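Local atomic coordinates of primase X domain-containing protein (Sulfolobus solfataricus, PDB entry 4WYH), a protein that serves as a noncatalytic subunit of an archaeal eukaryotic-type primase and is essential for efficient primer synthesis by that enzyme. Residues D45-F50 and Y79-G84; T73-Y78 and V86-L91; R110-E113 and M118-E121. One frame throughout, in Å; residues are numbered along the deposited sequence.

Contact 1. Residues D45-F50 and Y79-G84; sequences DSRKRF and YKLQSG
The flat guanidinium group of R47 has L81 over one face, with S83 O at its edge and close to its plane. On the L81 face, CB of the leucine comes to 3.2 Å from R47 NH1, while L81 CG stands 3.9 Å above the guanidinium plane, over its centre. The two side chains cross at about a right angle. The aromatic ring of Y78 makes a cation-pi contact from the opposite face, so the charged plane is sandwiched between a tyrosine and a leucine. At the edge, both terminal nitrogens converge end-on upon a single carbonyl oxygen, R47 NH1 to S83 O at 3.0 Å and R47 NH2 to S83 O at 2.9 Å. Both bonds are bent, with N-H...O angles of 136° and 143°, as expected when two donors share one acceptor, and they reach the oxygen from opposite faces of its carbonyl plane. R47 opens helix 47-63, and the 79-84 segment begins the loop that joins helices 67-78 and 88-101 of this all-helical domain; the arginine thus ties the start of one helix to the turn leaving another. NH1 also donates to Y78 O, in the last residue of helix 67-78, and NE donates to Q44 O, so every nitrogen of this buried group has an acceptor. A bend at chi3 (-63°) turns the arginine's end toward the loop. G84, next after the gripped carbonyl, has backbone angles at which a side chain would collide with the preceding carbonyl oxygen, and one would also crowd R47 NH2.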
ATOM      1  N   ASP A  45       7.074   5.250  -8.544  1.00  6.69           N
ATOM      2  CA  ASP A  45       6.435   6.546  -8.437  1.00  8.40           C
ATOM      3  C   ASP A  45       5.081   6.526  -7.731  1.00  7.73           C
ATOM      4  O   ASP A  45       4.591   7.554  -7.345  1.00  7.21           O
ATOM      5  CB  ASP A  45       6.241   7.140  -9.816  1.00 14.65           C
ATOM      6  CG  ASP A  45       7.600   7.383 -10.566  1.00 12.01           C
ATOM      7  OD1 ASP A  45       8.681   7.435  -9.925  1.00  9.84           O
ATOM      8  OD2 ASP A  45       7.514   7.476 -11.799  1.00 11.24           O
ATOM      9  N   SER A  46       4.485   5.343  -7.551  1.00  7.85           N
ATOM     10  CA  SER A  46       3.167   5.240  -7.018  1.00  6.86           C
ATOM     11  C   SER A  46       3.121   4.808  -5.558  1.00  5.34           C
ATOM     12  O   SER A  46       2.063   4.525  -5.079  1.00  6.36           O
ATOM     13  CB  SER A  46       2.326   4.313  -7.894  1.00  4.85           C
ATOM     14  OG  SER A  46       2.692   2.980  -7.711  1.00  6.12           O
ATOM     15  N   ARG A  47       4.273   4.727  -4.871  1.00  7.61           N
ATOM     16  CA  ARG A  47       4.368   4.228  -3.475  1.00  6.96           C
ATOM     17  C   ARG A  47       3.447   4.866  -2.504  1.00  7.51           C
ATOM     18  O   ARG A  47       2.776   4.149  -1.774  1.00  4.83           O
ATOM     19  CB  ARG A  47       5.794   4.342  -2.915  1.00  7.55           C
ATOM     20  CG  ARG A  47       6.721   3.298  -3.428  1.00  7.81           C
ATOM     21  CD  ARG A  47       8.173   3.611  -3.048  1.00 10.33           C
ATOM     22  NE  ARG A  47       8.629   4.857  -3.663  1.00  8.45           N
ATOM     23  CZ  ARG A  47       9.712   5.498  -3.272  1.00 11.82           C
ATOM     24  NH1 ARG A  47      10.480   5.038  -2.254  1.00 10.64           N
ATOM     25  NH2 ARG A  47      10.056   6.582  -3.911  1.00 13.12           N
ATOM     26  N   LYS A  48       3.368   6.209  -2.503  1.00  6.11           N
ATOM     27  CA  LYS A  48       2.546   6.876  -1.526  1.00  7.88           C
ATOM     28  C   LYS A  48       1.059   6.644  -1.791  1.00  6.62           C
ATOM     29  O   LYS A  48       0.315   6.300  -0.924  1.00  5.42           O
ATOM     30  CB  LYS A  48       2.926   8.353  -1.422  1.00  9.52           C
ATOM     31  CG  LYS A  48       4.191   8.539  -0.601  1.00 12.29           C
ATOM     32  CD  LYS A  48       4.563  10.007  -0.545  1.00 17.17           C
ATOM     33  CE  LYS A  48       5.930  10.134   0.075  1.00 23.39           C
ATOM     34  NZ  LYS A  48       6.348  11.564   0.111  1.00 33.21           N
ATOM     35  N   ARG A  49       0.649   6.735  -3.041  1.00  6.11           N
ATOM     36  CA  ARG A  49      -0.743   6.418  -3.380  1.00  6.70           C
ATOM     37  C   ARG A  49      -1.116   4.951  -3.076  1.00  6.25           C
ATOM     38  O   ARG A  49      -2.198   4.704  -2.564  1.00  8.21           O
ATOM     39  CB  ARG A  49      -0.972   6.714  -4.875  1.00  6.43           C
ATOM     40  CG  ARG A  49      -0.798   8.178  -5.168  1.00  7.43           C
ATOM     41  CD  ARG A  49      -1.426   8.557  -6.519  1.00  8.25           C
ATOM     42  NE  ARG A  49      -1.051   7.657  -7.614  1.00  6.60           N
ATOM     43  CZ  ARG A  49      -0.031   7.861  -8.415  1.00  8.12           C
ATOM     44  NH1 ARG A  49       0.762   8.860  -8.182  1.00  7.97           N
ATOM     45  NH2 ARG A  49       0.229   7.033  -9.427  1.00  8.41           N
ATOM     46  N   PHE A  50      -0.212   4.002  -3.328  1.00  5.37           N
ATOM     47  CA  PHE A  50      -0.446   2.577  -3.022  1.00  2.96           C
ATOM     48  C   PHE A  50      -0.646   2.459  -1.533  1.00  5.58           C
ATOM     49  O   PHE A  50      -1.540   1.805  -1.096  1.00  5.93           O
ATOM     50  CB  PHE A  50       0.727   1.721  -3.457  1.00  4.89           C
ATOM     51  CG  PHE A  50       0.532   0.241  -3.189  1.00  8.69           C
ATOM     52  CD1 PHE A  50      -0.391  -0.458  -3.913  1.00  7.04           C
ATOM     53  CD2 PHE A  50       1.186  -0.390  -2.167  1.00  8.09           C
ATOM     54  CE1 PHE A  50      -0.596  -1.791  -3.696  1.00  9.74           C
ATOM     55  CE2 PHE A  50       0.971  -1.753  -1.930  1.00  8.11           C
ATOM     56  CZ  PHE A  50       0.066  -2.432  -2.694  1.00  8.77           C
ATOM     57  N   TYR A  79      10.632   2.025   1.670  1.00  6.90           N
ATOM     58  CA  TYR A  79      12.049   2.156   1.437  1.00 10.59           C
ATOM     59  C   TYR A  79      12.679   0.963   0.654  1.00 15.43           C
ATOM     60  O   TYR A  79      13.889   0.841   0.543  1.00 15.31           O
ATOM     61  CB  TYR A  79      12.779   2.473   2.743  1.00  8.69           C
ATOM     62  CG  TYR A  79      12.428   3.819   3.329  1.00  7.72           C
ATOM     63  CD1 TYR A  79      12.804   4.990   2.689  1.00  8.46           C
ATOM     64  CD2 TYR A  79      11.738   3.933   4.540  1.00 10.51           C
ATOM     65  CE1 TYR A  79      12.517   6.267   3.238  1.00 12.33           C
ATOM     66  CE2 TYR A  79      11.427   5.218   5.066  1.00  7.48           C
ATOM     67  CZ  TYR A  79      11.838   6.358   4.410  1.00  9.21           C
ATOM     68  OH  TYR A  79      11.572   7.637   4.852  1.00 13.65           O
ATOM     69  N   LYS A  80      11.865   0.109   0.069  1.00 14.43           N
ATOM     70  CA  LYS A  80      12.406  -0.822  -0.916  1.00 22.45           C
ATOM     71  C   LYS A  80      13.073  -0.091  -2.072  1.00 20.03           C
ATOM     72  O   LYS A  80      13.955  -0.635  -2.701  1.00 28.27           O
ATOM     73  CB  LYS A  80      11.336  -1.781  -1.462  1.00 16.52           C
ATOM     74  CG  LYS A  80      10.675  -2.620  -0.420  1.00 15.17           C
ATOM     75  CD  LYS A  80      11.680  -3.478   0.246  1.00 22.31           C
ATOM     76  CE  LYS A  80      11.223  -4.890   0.229  1.00 28.45           C
ATOM     77  NZ  LYS A  80      11.930  -5.680   1.270  1.00 39.58           N
ATOM     78  N   LEU A  81      12.668   1.150  -2.358  1.00 26.45           N
ATOM     79  CA  LEU A  81      13.333   1.945  -3.421  1.00 30.05           C
ATOM     80  C   LEU A  81      14.719   2.512  -3.064  1.00 38.25           C
ATOM     81  O   LEU A  81      15.654   2.356  -3.860  1.00 41.50           O
ATOM     82  CB  LEU A  81      12.421   3.082  -3.917  1.00 29.98           C
ATOM     83  CG  LEU A  81      12.495   3.536  -5.390  1.00 29.53           C
ATOM     84  CD1 LEU A  81      13.907   3.852  -5.780  1.00 38.24           C
ATOM     85  CD2 LEU A  81      11.985   2.490  -6.370  1.00 37.24           C
ATOM     86  N   GLN A  82      14.846   3.177  -1.907  1.00 38.14           N
ATOM     87  CA  GLN A  82      16.053   4.035  -1.538  1.00 40.35           C
ATOM     88  C   GLN A  82      16.216   5.371  -2.246  1.00 39.85           C
ATOM     89  O   GLN A  82      17.258   6.014  -2.069  1.00 41.17           O
ATOM     90  CB  GLN A  82      17.475   3.354  -1.480  1.00 36.83           C
ATOM     91  CG  GLN A  82      17.770   2.039  -2.181  1.00 38.19           C
ATOM     92  CD  GLN A  82      19.174   1.546  -1.849  1.00 44.00           C
ATOM     93  OE1 GLN A  82      19.412   0.334  -1.746  1.00 51.19           O
ATOM     94  NE2 GLN A  82      20.112   2.483  -1.666  1.00 34.65           N
ATOM     95  N   SER A  83      15.244   5.794  -3.053  1.00 34.61           N
ATOM     96  CA  SER A  83      15.114   7.200  -3.282  1.00 31.80           C
ATOM     97  C   SER A  83      13.763   7.475  -2.653  1.00 29.87           C
ATOM     98  O   SER A  83      12.764   6.849  -2.948  1.00 24.98           O
ATOM     99  CB  SER A  83      15.183   7.600  -4.750  1.00 40.19           C
ATOM    100  OG  SER A  83      13.967   7.292  -5.392  1.00 41.67           O
ATOM    101  N   GLY A  84      13.787   8.381  -1.708  1.00 20.16           N
ATOM    102  CA  GLY A  84      12.634   9.122  -1.352  1.00 24.99           C
ATOM    103  C   GLY A  84      12.492   9.122   0.150  1.00 18.01           C
ATOM    104  O   GLY A  84      13.182   8.450   0.848  1.00 19.82           O
TER

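Contact 2. Residues T73-Y78 and V86-L91; sequences TLKEFY and VYESWL
K75 meets E88 because its CG lies anti to the backbone N (chi1 -162°) and its chain then bends at chi3 (-90°), swinging the ammonium group across to the glutamate. Y78 likewise turns its ring toward V86 from a CG anti to the backbone N (chi1 -175°). The salt bridge is short, with K75 NZ 2.7 Å from E88 OE2, and the oxygen accepts through its anti lone pair, on the side away from the other carboxylate oxygen. Beyond CG the glutamate is extended, and the lysine comes in obliquely, its CE also lying 3.2 Å from E88 OE2.

V86 covers one face of the Y78 ring. Its CB sits 3.8 Å from the centroid of the Y78 ring, nearly on the ring normal, in a CH-pi contact, and V86 CG1 leans over the CG-CD2 side, 3.6 Å from Y78 CD2. Leucines close the other end: L91 CD2 packs 4.1 Å from L74 CB, while L91 CD1 lies 4.1 Å from K75 CB, so the two methyls of one residue rest on successive residues of the facing helix. The pairing of L74 with L91 and of Y78 with V86 is that of two successive helices joined by a loop and running in broadly opposed directions, with apolar packing inside and the ion pair along the partly exposed margin. Helix 67-78 is also packed against the preceding helices: L74 on A55 and L59 of helix 47-63, and F77 on V38 and L39 of helix 33-41, while W90 of helix 88-101 reaches I51 of helix 47-63.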
ATOM      1  N   THR A  73       5.303  -2.283   8.563  1.00  6.65           N
ATOM      2  CA  THR A  73       5.097  -2.885   7.256  1.00  8.12           C
ATOM      3  C   THR A  73       5.083  -1.861   6.098  1.00  9.05           C
ATOM      4  O   THR A  73       5.710  -2.071   5.033  1.00  6.90           O
ATOM      5  CB  THR A  73       3.755  -3.631   7.276  1.00 13.45           C
ATOM      6  OG1 THR A  73       3.824  -4.638   8.303  1.00  9.31           O
ATOM      7  CG2 THR A  73       3.507  -4.271   5.914  1.00  7.77           C
ATOM      8  N   LEU A  74       4.369  -0.752   6.337  1.00  4.86           N
ATOM      9  CA  LEU A  74       4.254   0.320   5.356  1.00  5.05           C
ATOM     10  C   LEU A  74       5.581   1.019   5.138  1.00  8.13           C
ATOM     11  O   LEU A  74       5.943   1.358   4.001  1.00  4.74           O
ATOM     12  CB  LEU A  74       3.157   1.305   5.802  1.00  5.77           C
ATOM     13  CG  LEU A  74       1.763   0.709   5.825  1.00  6.22           C
ATOM     14  CD1 LEU A  74       0.745   1.617   6.457  1.00  5.79           C
ATOM     15  CD2 LEU A  74       1.378   0.338   4.405  1.00  5.84           C
ATOM     16  N   LYS A  75       6.297   1.292   6.231  1.00  6.67           N
ATOM     17  CA  LYS A  75       7.607   1.949   6.121  1.00  6.41           C
ATOM     18  C   LYS A  75       8.679   1.082   5.406  1.00  7.47           C
ATOM     19  O   LYS A  75       9.366   1.569   4.499  1.00  9.57           O
ATOM     20  CB  LYS A  75       8.089   2.400   7.516  1.00  9.72           C
ATOM     21  CG  LYS A  75       9.173   3.417   7.438  1.00 11.87           C
ATOM     22  CD  LYS A  75      10.065   3.324   8.665  1.00 14.96           C
ATOM     23  CE  LYS A  75       9.579   4.210   9.779  1.00 19.30           C
ATOM     24  NZ  LYS A  75      10.650   4.267  10.816  1.00 22.66           N
ATOM     25  N   GLU A  76       8.725  -0.191   5.755  1.00  5.25           N
ATOM     26  CA  GLU A  76       9.579  -1.208   5.098  1.00 12.56           C
ATOM     27  C   GLU A  76       9.302  -1.332   3.630  1.00 10.26           C
ATOM     28  O   GLU A  76      10.247  -1.348   2.875  1.00 12.70           O
ATOM     29  CB  GLU A  76       9.297  -2.580   5.630  1.00 14.05           C
ATOM     30  CG  GLU A  76      10.178  -3.003   6.681  1.00 21.22           C
ATOM     31  CD  GLU A  76       9.650  -4.256   7.325  1.00 20.57           C
ATOM     32  OE1 GLU A  76       8.524  -4.795   7.038  1.00 20.65           O
ATOM     33  OE2 GLU A  76      10.374  -4.632   8.184  1.00 23.75           O
ATOM     34  N   PHE A  77       8.042  -1.394   3.231  1.00  6.68           N
ATOM     35  CA  PHE A  77       7.641  -1.306   1.833  1.00  3.99           C
ATOM     36  C   PHE A  77       8.139  -0.047   1.141  1.00  8.40           C
ATOM     37  O   PHE A  77       8.774  -0.139   0.079  1.00  9.26           O
ATOM     38  CB  PHE A  77       6.106  -1.340   1.719  1.00  6.78           C
ATOM     39  CG  PHE A  77       5.603  -0.854   0.407  1.00  6.91           C
ATOM     40  CD1 PHE A  77       5.772  -1.632  -0.722  1.00  7.73           C
ATOM     41  CD2 PHE A  77       4.954   0.402   0.279  1.00  5.91           C
ATOM     42  CE1 PHE A  77       5.304  -1.177  -1.948  1.00  6.00           C
ATOM     43  CE2 PHE A  77       4.471   0.830  -0.960  1.00  7.02           C
ATOM     44  CZ  PHE A  77       4.665   0.048  -2.057  1.00  6.28           C
ATOM     45  N   TYR A  78       7.901   1.118   1.746  1.00  5.32           N
ATOM     46  CA  TYR A  78       8.288   2.387   1.150  1.00  8.38           C
ATOM     47  C   TYR A  78       9.720   2.476   0.785  1.00 10.70           C
ATOM     48  O   TYR A  78      10.016   2.993  -0.296  1.00  9.26           O
ATOM     49  CB  TYR A  78       7.857   3.620   1.993  1.00  6.94           C
ATOM     50  CG  TYR A  78       8.172   4.907   1.283  1.00  7.95           C
ATOM     51  CD1 TYR A  78       7.331   5.440   0.322  1.00  5.46           C
ATOM     52  CD2 TYR A  78       9.384   5.565   1.531  1.00 10.08           C
ATOM     53  CE1 TYR A  78       7.681   6.612  -0.354  1.00  8.78           C
ATOM     54  CE2 TYR A  78       9.761   6.694   0.842  1.00 10.78           C
ATOM     55  CZ  TYR A  78       8.913   7.223  -0.114  1.00 11.11           C
ATOM     56  OH  TYR A  78       9.290   8.373  -0.769  1.00 15.64           O
ATOM     57  N   VAL A  86       9.484   9.246   3.431  1.00 11.96           N
ATOM     58  CA  VAL A  86       8.152   9.262   4.003  1.00 12.75           C
ATOM     59  C   VAL A  86       8.223   9.635   5.524  1.00 10.99           C
ATOM     60  O   VAL A  86       9.113   9.170   6.242  1.00 12.02           O
ATOM     61  CB  VAL A  86       7.400   7.911   3.751  1.00 11.89           C
ATOM     62  CG1 VAL A  86       7.964   6.754   4.624  1.00  9.69           C
ATOM     63  CG2 VAL A  86       5.931   8.121   4.059  1.00 10.48           C
ATOM     64  N   TYR A  87       7.281  10.479   5.980  1.00 17.32           N
ATOM     65  CA  TYR A  87       7.074  10.850   7.401  1.00 20.16           C
ATOM     66  C   TYR A  87       6.313   9.797   8.158  1.00 17.37           C
ATOM     67  O   TYR A  87       5.253   9.331   7.695  1.00  9.40           O
ATOM     68  CB  TYR A  87       6.251  12.168   7.489  1.00 19.70           C
ATOM     69  CG  TYR A  87       6.962  13.410   7.001  1.00 30.49           C
ATOM     70  CD1 TYR A  87       7.481  14.369   7.905  1.00 38.51           C
ATOM     71  CD2 TYR A  87       7.126  13.658   5.628  1.00 35.13           C
ATOM     72  CE1 TYR A  87       8.113  15.535   7.438  1.00 38.92           C
ATOM     73  CE2 TYR A  87       7.775  14.812   5.167  1.00 34.44           C
ATOM     74  CZ  TYR A  87       8.239  15.760   6.061  1.00 30.98           C
ATOM     75  OH  TYR A  87       8.864  16.898   5.562  1.00 33.92           O
ATOM     76  N   GLU A  88       6.814   9.455   9.337  1.00 14.46           N
ATOM     77  CA  GLU A  88       6.069   8.611  10.242  1.00 16.41           C
ATOM     78  C   GLU A  88       4.727   9.251  10.598  1.00 15.49           C
ATOM     79  O   GLU A  88       3.771   8.566  10.760  1.00 13.86           O
ATOM     80  CB  GLU A  88       6.807   8.297  11.519  1.00 17.52           C
ATOM     81  CG  GLU A  88       7.750   7.122  11.334  1.00 24.87           C
ATOM     82  CD  GLU A  88       8.303   6.580  12.645  1.00 25.16           C
ATOM     83  OE1 GLU A  88       7.869   7.004  13.733  1.00 27.28           O
ATOM     84  OE2 GLU A  88       9.176   5.721  12.562  1.00 20.82           O
ATOM     85  N   SER A  89       4.707  10.551  10.762  1.00 12.55           N
ATOM     86  CA  SER A  89       3.480  11.234  11.145  1.00 18.25           C
ATOM     87  C   SER A  89       2.421  11.045  10.013  1.00 12.43           C
ATOM     88  O   SER A  89       1.226  10.802  10.296  1.00 11.33           O
ATOM     89  CB  SER A  89       3.781  12.706  11.452  1.00 17.21           C
ATOM     90  OG  SER A  89       3.873  13.421  10.236  1.00 17.19           O
ATOM     91  N   TRP A  90       2.857  11.085   8.746  1.00  8.61           N
ATOM     92  CA  TRP A  90       1.947  10.798   7.634  1.00  8.67           C
ATOM     93  C   TRP A  90       1.408   9.343   7.754  1.00  9.00           C
ATOM     94  O   TRP A  90       0.223   9.114   7.696  1.00 10.01           O
ATOM     95  CB  TRP A  90       2.641  11.011   6.296  1.00  8.81           C
ATOM     96  CG  TRP A  90       1.781  10.898   5.141  1.00 11.57           C
ATOM     97  CD1 TRP A  90       0.964  11.896   4.625  1.00  9.74           C
ATOM     98  CD2 TRP A  90       1.660   9.792   4.251  1.00  6.64           C
ATOM     99  NE1 TRP A  90       0.334  11.452   3.498  1.00 12.97           N
ATOM    100  CE2 TRP A  90       0.741  10.162   3.240  1.00 10.89           C
ATOM    101  CE3 TRP A  90       2.246   8.538   4.179  1.00  9.07           C
ATOM    102  CZ2 TRP A  90       0.401   9.314   2.200  1.00  9.59           C
ATOM    103  CZ3 TRP A  90       1.874   7.691   3.128  1.00 10.24           C
ATOM    104  CH2 TRP A  90       0.992   8.098   2.155  1.00  8.04           C
ATOM    105  N   LEU A  91       2.299   8.395   7.944  1.00  6.63           N
ATOM    106  CA  LEU A  91       1.920   6.965   8.007  1.00  7.22           C
ATOM    107  C   LEU A  91       0.962   6.668   9.143  1.00  9.90           C
ATOM    108  O   LEU A  91      -0.010   5.984   8.946  1.00  7.83           O
ATOM    109  CB  LEU A  91       3.141   6.085   8.084  1.00  5.51           C
ATOM    110  CG  LEU A  91       3.999   6.054   6.815  1.00  7.08           C
ATOM    111  CD1 LEU A  91       5.356   5.366   7.038  1.00  7.79           C
ATOM    112  CD2 LEU A  91       3.249   5.372   5.668  1.00  4.60           C
TER

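Contact 3. Residues R110-E113 and M118-E121; sequences RIEE and MYNE
The side chain of Y119 crosses that of E112 obliquely and meets I111 at its root. Its CB lies 3.8 Å from I111 CG2, a methyl that also sits at the ring edge, in its plane. Further out, Y119 CG faces E112 CA, and Y119 CD1 comes to 3.5 Å from E112 N, so the near half of the ring leans on helix backbone. Y119 CE1 then meets E112 CB at 3.7 Å, and on the far side Y119 CE2 and CZ come under E112 CG. That methylene makes a CH-pi contact, 3.8 Å from the centroid of the Y119 ring and 12° off its normal. A bend at chi2 (-78°) folds the glutamate over the tyrosine; its carboxylate stands almost perpendicular to the ring, at 89°, and it is the methylenes CB and CG that lie against the ring face.

These residues join two consecutive helices, 108-114 and 116-128, which are separated by D115 alone; the sharp turn there lets E112 and Y119 approach to 5.5 Å between their CA atoms. Cutting Y119 back to an alanine would strip E112 CB and CG of their aromatic partner and is likely to leave a gap between the two helices. On the buried side of the same pair of helices, I111 and M118 cross at about a right angle. The chain of M118 bends at chi3, which brings CE against I111 CG1 and CD1. Both residues also touch V54 of helix 47-63, and M118 packs on F50 of that helix.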
ATOM      1  N   ARG A 110     -10.440  -0.972 -10.118  1.00  7.71           N
ATOM      2  CA  ARG A 110     -10.489   0.455  -9.891  1.00  9.67           C
ATOM      3  C   ARG A 110      -9.124   1.077 -10.139  1.00  5.48           C
ATOM      4  O   ARG A 110      -9.022   2.124 -10.717  1.00  7.20           O
ATOM      5  CB  ARG A 110     -10.965   0.754  -8.486  1.00  8.90           C
ATOM      6  CG  ARG A 110     -10.877   2.202  -8.064  1.00  5.82           C
ATOM      7  CD  ARG A 110     -11.481   2.489  -6.679  1.00 11.25           C
ATOM      8  NE  ARG A 110     -12.948   2.436  -6.733  1.00 11.03           N
ATOM      9  CZ  ARG A 110     -13.734   2.860  -5.768  1.00 12.90           C
ATOM     10  NH1 ARG A 110     -13.202   3.273  -4.658  1.00 10.95           N
ATOM     11  NH2 ARG A 110     -15.052   2.830  -5.908  1.00 13.54           N
ATOM     12  N   ILE A 111      -8.082   0.458  -9.645  1.00  4.98           N
ATOM     13  CA  ILE A 111      -6.740   0.957  -9.908  1.00  6.56           C
ATOM     14  C   ILE A 111      -6.490   1.073 -11.430  1.00  8.30           C
ATOM     15  O   ILE A 111      -5.967   2.107 -11.881  1.00  9.47           O
ATOM     16  CB  ILE A 111      -5.664   0.094  -9.215  1.00  6.59           C
ATOM     17  CG1 ILE A 111      -5.742   0.241  -7.683  1.00  7.91           C
ATOM     18  CG2 ILE A 111      -4.257   0.445  -9.698  1.00  5.21           C
ATOM     19  CD1 ILE A 111      -5.276  -1.003  -6.959  1.00  9.72           C
ATOM     20  N   GLU A 112      -6.839   0.038 -12.219  1.00  6.19           N
ATOM     21  CA  GLU A 112      -6.775   0.152 -13.670  1.00  5.29           C
ATOM     22  C   GLU A 112      -7.527   1.383 -14.215  1.00  8.35           C
ATOM     23  O   GLU A 112      -7.041   2.103 -15.070  1.00  4.24           O
ATOM     24  CB  GLU A 112      -7.315  -1.116 -14.335  1.00  8.46           C
ATOM     25  CG  GLU A 112      -6.780  -1.339 -15.740  1.00  6.61           C
ATOM     26  CD  GLU A 112      -7.461  -0.455 -16.786  1.00 12.40           C
ATOM     27  OE1 GLU A 112      -8.694  -0.164 -16.644  1.00  8.95           O
ATOM     28  OE2 GLU A 112      -6.757  -0.015 -17.750  1.00 10.54           O
ATOM     29  N   GLU A 113      -8.725   1.563 -13.713  1.00  6.61           N
ATOM     30  CA  GLU A 113      -9.629   2.613 -14.160  1.00  8.43           C
ATOM     31  C   GLU A 113      -9.175   4.030 -13.788  1.00  9.64           C
ATOM     32  O   GLU A 113      -9.340   4.950 -14.576  1.00  8.25           O
ATOM     33  CB  GLU A 113     -11.051   2.364 -13.647  1.00  9.28           C
ATOM     34  CG  GLU A 113     -11.789   1.262 -14.434  1.00 17.86           C
ATOM     35  CD  GLU A 113     -13.219   0.934 -13.924  1.00 25.51           C
ATOM     36  OE1 GLU A 113     -13.628  -0.250 -13.823  1.00 20.13           O
ATOM     37  OE2 GLU A 113     -13.991   1.900 -13.634  1.00 28.12           O
ATOM     38  N   MET A 118       0.026   3.536 -11.317  1.00  6.73           N
ATOM     39  CA  MET A 118       0.164   2.606 -10.220  1.00  5.47           C
ATOM     40  C   MET A 118      -0.123   1.191 -10.727  1.00  6.93           C
ATOM     41  O   MET A 118       0.502   0.201 -10.327  1.00  5.24           O
ATOM     42  CB  MET A 118      -0.814   2.980  -9.100  1.00  6.08           C
ATOM     43  CG  MET A 118      -0.898   1.953  -7.963  1.00  7.85           C
ATOM     44  SD  MET A 118      -1.882   2.512  -6.558  1.00 15.99           S
ATOM     45  CE  MET A 118      -2.877   1.116  -6.303  1.00 21.72           C
ATOM     46  N   TYR A 119      -1.114   1.062 -11.590  1.00  6.84           N
ATOM     47  CA  TYR A 119      -1.513  -0.267 -12.072  1.00  5.42           C
ATOM     48  C   TYR A 119      -0.302  -0.899 -12.753  1.00  6.13           C
ATOM     49  O   TYR A 119       0.013  -2.026 -12.502  1.00  4.49           O
ATOM     50  CB  TYR A 119      -2.640  -0.173 -13.060  1.00  7.17           C
ATOM     51  CG  TYR A 119      -3.242  -1.458 -13.442  1.00  8.04           C
ATOM     52  CD1 TYR A 119      -4.076  -2.127 -12.591  1.00  9.19           C
ATOM     53  CD2 TYR A 119      -2.988  -2.006 -14.721  1.00  9.40           C
ATOM     54  CE1 TYR A 119      -4.640  -3.350 -12.965  1.00 10.28           C
ATOM     55  CE2 TYR A 119      -3.584  -3.191 -15.109  1.00 10.33           C
ATOM     56  CZ  TYR A 119      -4.411  -3.849 -14.214  1.00  8.42           C
ATOM     57  OH  TYR A 119      -5.006  -5.042 -14.574  1.00 10.90           O
ATOM     58  N   ASN A 120       0.333  -0.178 -13.654  1.00  8.67           N
ATOM     59  CA  ASN A 120       1.520  -0.743 -14.311  1.00  9.12           C
ATOM     60  C   ASN A 120       2.622  -1.109 -13.303  1.00  7.33           C
ATOM     61  O   ASN A 120       3.205  -2.119 -13.439  1.00  7.40           O
ATOM     62  CB  ASN A 120       2.045   0.207 -15.363  1.00  9.30           C
ATOM     63  CG  ASN A 120       1.211   0.171 -16.626  1.00 12.14           C
ATOM     64  OD1 ASN A 120       0.358  -0.706 -16.781  1.00 13.26           O
ATOM     65  ND2 ASN A 120       1.414   1.101 -17.515  1.00 13.37           N
ATOM     66  N   GLU A 121       2.880  -0.289 -12.289  1.00  5.47           N
ATOM     67  CA  GLU A 121       3.905  -0.624 -11.329  1.00  7.13           C
ATOM     68  C   GLU A 121       3.588  -1.949 -10.558  1.00  7.86           C
ATOM     69  O   GLU A 121       4.471  -2.773 -10.281  1.00  6.09           O
ATOM     70  CB  GLU A 121       4.170   0.562 -10.413  1.00  7.68           C
ATOM     71  CG  GLU A 121       4.751   1.791 -11.125  1.00  9.84           C
ATOM     72  CD  GLU A 121       5.213   2.875 -10.159  1.00  6.55           C
ATOM     73  OE1 GLU A 121       4.941   2.764  -8.959  1.00  5.65           O
ATOM     74  OE2 GLU A 121       5.854   3.807 -10.623  1.00  8.20           O
TER

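Overall arrangement
Contacts 1 and 2 interlock along the chain: their segments alternate, Y79 OH bonds V86 N at 3.0 Å, and G84 C packs 3.4 Å from Y78 OH. Contact 1 also reaches contact 3, since E121 OE1 lies 2.6 Å from S46 OG and E121 OE2 lies 2.8 Å from D45 N. F50 bridges the two sides, touching F77 as well as M118. Contacts 2 and 3 do not touch and lie on opposite sides of the chain's centre, their own centres about 21 Å apart. D45, a known manganese ligand although this chain carries no metal, belongs to contact 1, its side chain about 9 Å from that of Y78 and about 8 Å from that of M118.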